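Ankyrin repeat and SAM domain-containing protein 3 (Homo sapiens, PDB 4NL9) may take part in vasopressin signalling in the kidney, and self-associates through its SAM domain, the part described here. Local coordinates at residues I18-F27 with I48-M59. The protein carries 1 engineered substitution. Sequence-based numbering, arbitrary orientation.
Sequences IGCLKYLQVF and IGITLFGPKRKM
The Tyr23 and Phe27 rings pack against Ile50, Pro55 and Met59 within the SAM domain, a five-helix bundle. Lys22 CG lies on one face of the Tyr23 ring, offset toward the rim. Three side chains of 48-59 meet the same ring obliquely. Ile50 CD1 comes to 3.5 Å from Tyr23 CD1, Met59 CE approaches CD2, and Pro55 CB sits 3.6 Å from Tyr23 CE2. Tyr23 CG stands anti to its own carbonyl carbon (chi1 -62°), which sends the ring across to Pro55. With an alanine in place of Tyr23, a gap would probably open between Ile50 and Pro55, and the Met59 methyl would lose one of its walls.

The Phe27 ring has Met59 SD at its edge, in the ring plane, 3.9 Å from Phe27 CZ. This is a Met-aromatic contact. Ile48 CD1 and Ile50 CG1 reach the ring obliquely, and Phe37 packs on it edge-to-face. Beyond CG the Met59 chain is extended, so its sulfur reaches Phe27 while its methyl passes on to Tyr23 and Cys20 CB. Ile18 CD1 touches Met59 CG, and the two side chains cross at about a right angle.

Val26 CG1 and Ile48 CG2 pack tightly at 3.5 Å. Next to Ile48, Gly49 ends helix 42-48 in a Schellman motif. At its backbone angles a CB would be jammed against the carbonyl oxygen of Ile48. At the other end a single hydrogen bond joins the segments. There Gly19 closes helix 11-17 with a second Schellman motif, and the Ile18 carbonyl faces helix 53-65. Lys58 NZ has two partners, one of them an acidic side chain of the neighbouring protein chain, met in a salt bridge. The other is Ile18 O, to which Lys58 NZ donates a hydrogen bond of 2.9 Å, with a C=O...N angle of 155° and the nitrogen tilted 22° from the carbonyl plane.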
loop_
_atom_site.group_PDB
_atom_site.type_symbol
_atom_site.label_atom_id
_atom_site.label_comp_id
_atom_site.label_asym_id
_atom_site.label_seq_id
_atom_site.Cartn_x
_atom_site.Cartn_y
_atom_site.Cartn_z
ATOM N N ILE A 18 10.444 1.938 -0.651
ATOM C CA ILE A 18 8.988 2.020 -0.684
ATOM C C ILE A 18 8.399 3.227 0.065
ATOM O O ILE A 18 7.193 3.289 0.313
ATOM C CB ILE A 18 8.339 0.701 -0.207
ATOM C CG1 ILE A 18 8.737 0.374 1.235
ATOM C CG2 ILE A 18 8.754 -0.445 -1.119
ATOM C CD1 ILE A 18 8.009 -0.840 1.796
ATOM N N GLY A 19 9.256 4.186 0.418
ATOM C CA GLY A 19 8.814 5.402 1.080
ATOM C C GLY A 19 8.197 5.165 2.445
ATOM O O GLY A 19 7.233 5.822 2.836
ATOM N N CYS A 20 8.767 4.224 3.186
ATOM C CA CYS A 20 8.210 3.846 4.475
ATOM C C CYS A 20 9.198 3.978 5.632
ATOM O O CYS A 20 9.059 3.299 6.655
ATOM C CB CYS A 20 7.669 2.419 4.408
ATOM S SG CYS A 20 6.092 2.285 3.506
ATOM N N LEU A 21 10.175 4.869 5.497
ATOM C CA LEU A 21 11.161 5.036 6.567
ATOM C C LEU A 21 10.548 5.562 7.866
ATOM O O LEU A 21 11.146 5.434 8.937
ATOM C CB LEU A 21 12.349 5.899 6.128
ATOM C CG LEU A 21 13.437 5.137 5.372
ATOM C CD1 LEU A 21 14.431 6.127 4.799
ATOM C CD2 LEU A 21 14.159 4.090 6.240
ATOM N N LYS A 22 9.346 6.131 7.787
ATOM C CA LYS A 22 8.663 6.558 9.002
ATOM C C LYS A 22 8.361 5.381 9.940
ATOM O O LYS A 22 8.058 5.590 11.111
ATOM C CB LYS A 22 7.372 7.322 8.672
ATOM C CG LYS A 22 6.323 6.459 8.002
ATOM C CD LYS A 22 5.100 7.270 7.577
ATOM C CE LYS A 22 4.187 7.554 8.758
ATOM N NZ LYS A 22 2.874 8.116 8.313
ATOM N N TYR A 23 8.462 4.146 9.435
ATOM C CA TYR A 23 8.211 2.961 10.257
ATOM C C TYR A 23 9.476 2.218 10.704
ATOM O O TYR A 23 9.390 1.205 11.412
ATOM C CB TYR A 23 7.246 1.993 9.558
ATOM C CG TYR A 23 5.901 2.625 9.326
ATOM C CD1 TYR A 23 5.032 2.851 10.391
ATOM C CD2 TYR A 23 5.521 3.041 8.061
ATOM C CE1 TYR A 23 3.808 3.457 10.192
ATOM C CE2 TYR A 23 4.301 3.635 7.850
ATOM C CZ TYR A 23 3.452 3.840 8.915
ATOM O OH TYR A 23 2.246 4.456 8.683
ATOM N N LEU A 24 10.642 2.720 10.315
ATOM C CA LEU A 24 11.874 1.991 10.607
ATOM C C LEU A 24 12.086 1.792 12.109
ATOM O O LEU A 24 12.429 0.701 12.551
ATOM C CB LEU A 24 13.086 2.698 9.988
ATOM C CG LEU A 24 14.459 2.086 10.314
ATOM C CD1 LEU A 24 14.606 0.668 9.752
ATOM C CD2 LEU A 24 15.597 2.970 9.822
ATOM N N GLN A 25 11.882 2.837 12.902
ATOM C CA GLN A 25 12.159 2.716 14.332
ATOM C C GLN A 25 11.170 1.788 15.042
ATOM O O GLN A 25 11.520 1.153 16.033
ATOM C CB GLN A 25 12.246 4.092 15.003
ATOM C CG GLN A 25 13.389 4.940 14.451
ATOM C CD GLN A 25 13.869 6.017 15.413
ATOM O OE1 GLN A 25 13.071 6.737 16.013
ATOM N NE2 GLN A 25 15.187 6.129 15.561
ATOM N N VAL A 26 9.951 1.683 14.523
ATOM C CA VAL A 26 9.008 0.709 15.057
ATOM C C VAL A 26 9.555 -0.709 14.887
ATOM O O VAL A 26 9.536 -1.515 15.825
ATOM C CB VAL A 26 7.618 0.841 14.417
ATOM C CG1 VAL A 26 6.763 -0.342 14.776
ATOM C CG2 VAL A 26 6.943 2.117 14.882
ATOM N N PHE A 27 10.080 -1.010 13.701
ATOM C CA PHE A 27 10.679 -2.321 13.476
ATOM C C PHE A 27 11.917 -2.537 14.348
ATOM O O PHE A 27 12.085 -3.606 14.951
ATOM C CB PHE A 27 11.023 -2.525 11.993
ATOM C CG PHE A 27 9.816 -2.725 11.112
ATOM C CD1 PHE A 27 9.037 -3.865 11.236
ATOM C CD2 PHE A 27 9.462 -1.776 10.166
ATOM C CE1 PHE A 27 7.925 -4.059 10.435
ATOM C CE2 PHE A 27 8.349 -1.961 9.360
ATOM C CZ PHE A 27 7.571 -3.109 9.499
ATOM N N ILE A 48 2.373 -5.208 14.599
ATOM C CA ILE A 48 3.541 -4.382 14.961
ATOM C C ILE A 48 3.190 -2.883 14.998
ATOM O O ILE A 48 3.851 -2.086 15.681
ATOM C CB ILE A 48 4.713 -4.666 13.975
ATOM C CG1 ILE A 48 5.294 -6.058 14.222
ATOM C CG2 ILE A 48 5.832 -3.634 14.089
ATOM C CD1 ILE A 48 6.210 -6.550 13.101
ATOM N N GLY A 49 2.140 -2.491 14.272
ATOM C CA GLY A 49 1.726 -1.102 14.255
ATOM C C GLY A 49 1.629 -0.486 12.873
ATOM O O GLY A 49 1.461 0.729 12.746
ATOM N N ILE A 50 1.731 -1.305 11.829
ATOM C CA ILE A 50 1.534 -0.792 10.476
ATOM C C ILE A 50 0.042 -0.906 10.194
ATOM O O ILE A 50 -0.412 -1.860 9.564
ATOM C CB ILE A 50 2.361 -1.554 9.405
ATOM C CG1 ILE A 50 3.793 -1.836 9.883
ATOM C CG2 ILE A 50 2.400 -0.762 8.095
ATOM C CD1 ILE A 50 4.554 -0.610 10.386
ATOM N N THR A 51 -0.720 0.060 10.704
ATOM C CA THR A 51 -2.176 -0.075 10.732
ATOM C C THR A 51 -2.871 0.525 9.528
ATOM O O THR A 51 -4.040 0.210 9.287
ATOM C CB THR A 51 -2.792 0.541 12.008
ATOM O OG1 THR A 51 -2.707 1.972 11.960
ATOM C CG2 THR A 51 -2.086 0.028 13.250
ATOM N N LEU A 52 -2.173 1.346 8.757
ATOM C CA LEU A 52 -2.792 1.990 7.594
ATOM C C LEU A 52 -2.653 1.163 6.324
ATOM O O LEU A 52 -1.654 0.460 6.121
ATOM C CB LEU A 52 -2.210 3.379 7.390
ATOM C CG LEU A 52 -2.253 4.283 8.622
ATOM C CD1 LEU A 52 -1.604 5.618 8.315
ATOM C CD2 LEU A 52 -3.701 4.490 9.080
ATOM N N PHE A 53 -3.663 1.227 5.458
ATOM C CA PHE A 53 -3.702 0.329 4.317
ATOM C C PHE A 53 -2.509 0.506 3.368
ATOM O O PHE A 53 -1.912 -0.476 2.903
ATOM C CB PHE A 53 -5.005 0.517 3.531
ATOM C CG PHE A 53 -5.268 -0.586 2.550
ATOM C CD1 PHE A 53 -4.610 -0.629 1.333
ATOM C CD2 PHE A 53 -6.139 -1.605 2.872
ATOM C CE1 PHE A 53 -4.830 -1.684 0.448
ATOM C CE2 PHE A 53 -6.365 -2.649 1.988
ATOM C CZ PHE A 53 -5.707 -2.680 0.783
ATOM N N GLY A 54 -2.184 1.755 3.055
ATOM C CA GLY A 54 -1.166 2.056 2.068
ATOM C C GLY A 54 0.206 1.498 2.401
ATOM O O GLY A 54 0.751 0.711 1.632
ATOM N N PRO A 55 0.757 1.893 3.554
ATOM C CA PRO A 55 2.089 1.390 3.915
ATOM C C PRO A 55 2.112 -0.124 4.067
ATOM O O PRO A 55 3.078 -0.771 3.666
ATOM C CB PRO A 55 2.348 2.041 5.273
ATOM C CG PRO A 55 1.477 3.234 5.315
ATOM C CD PRO A 55 0.283 2.949 4.467
ATOM N N LYS A 56 1.055 -0.688 4.637
ATOM C CA LYS A 56 1.020 -2.130 4.835
ATOM C C LYS A 56 1.024 -2.841 3.483
ATOM O O LYS A 56 1.665 -3.884 3.324
ATOM C CB LYS A 56 -0.178 -2.519 5.708
ATOM C CG LYS A 56 -0.358 -4.001 5.950
ATOM C CD LYS A 56 -1.175 -4.270 7.226
ATOM C CE LYS A 56 -2.371 -3.347 7.360
ATOM N NZ LYS A 56 -3.367 -3.637 6.281
ATOM N N ARG A 57 0.320 -2.276 2.502
ATOM C CA ARG A 57 0.296 -2.871 1.168
ATOM C C ARG A 57 1.651 -2.745 0.462
ATOM O O ARG A 57 2.114 -3.685 -0.194
ATOM C CB ARG A 57 -0.828 -2.243 0.327
ATOM C CG ARG A 57 -0.834 -2.641 -1.154
ATOM C CD ARG A 57 -0.917 -4.147 -1.387
ATOM N NE ARG A 57 -2.041 -4.776 -0.701
ATOM C CZ ARG A 57 -3.275 -4.874 -1.190
ATOM N NH1 ARG A 57 -4.209 -5.492 -0.480
ATOM N NH2 ARG A 57 -3.579 -4.359 -2.380
ATOM N N LYS A 58 2.316 -1.600 0.605
ATOM C CA LYS A 58 3.629 -1.461 -0.013
ATOM C C LYS A 58 4.610 -2.439 0.612
ATOM O O LYS A 58 5.480 -2.977 -0.071
ATOM C CB LYS A 58 4.131 -0.029 0.082
ATOM C CG LYS A 58 3.300 0.909 -0.785
ATOM C CD LYS A 58 3.966 2.246 -0.990
ATOM C CE LYS A 58 4.004 3.028 0.307
ATOM N NZ LYS A 58 4.504 4.423 0.124
ATOM N N MET A 59 4.435 -2.696 1.906
ATOM C CA MET A 59 5.296 -3.664 2.583
ATOM C C MET A 59 5.016 -5.103 2.170
ATOM O O MET A 59 5.945 -5.860 1.921
ATOM C CB MET A 59 5.206 -3.519 4.097
ATOM C CG MET A 59 5.838 -2.242 4.609
ATOM S SD MET A 59 5.523 -2.057 6.377
ATOM C CE MET A 59 5.900 -0.320 6.615
#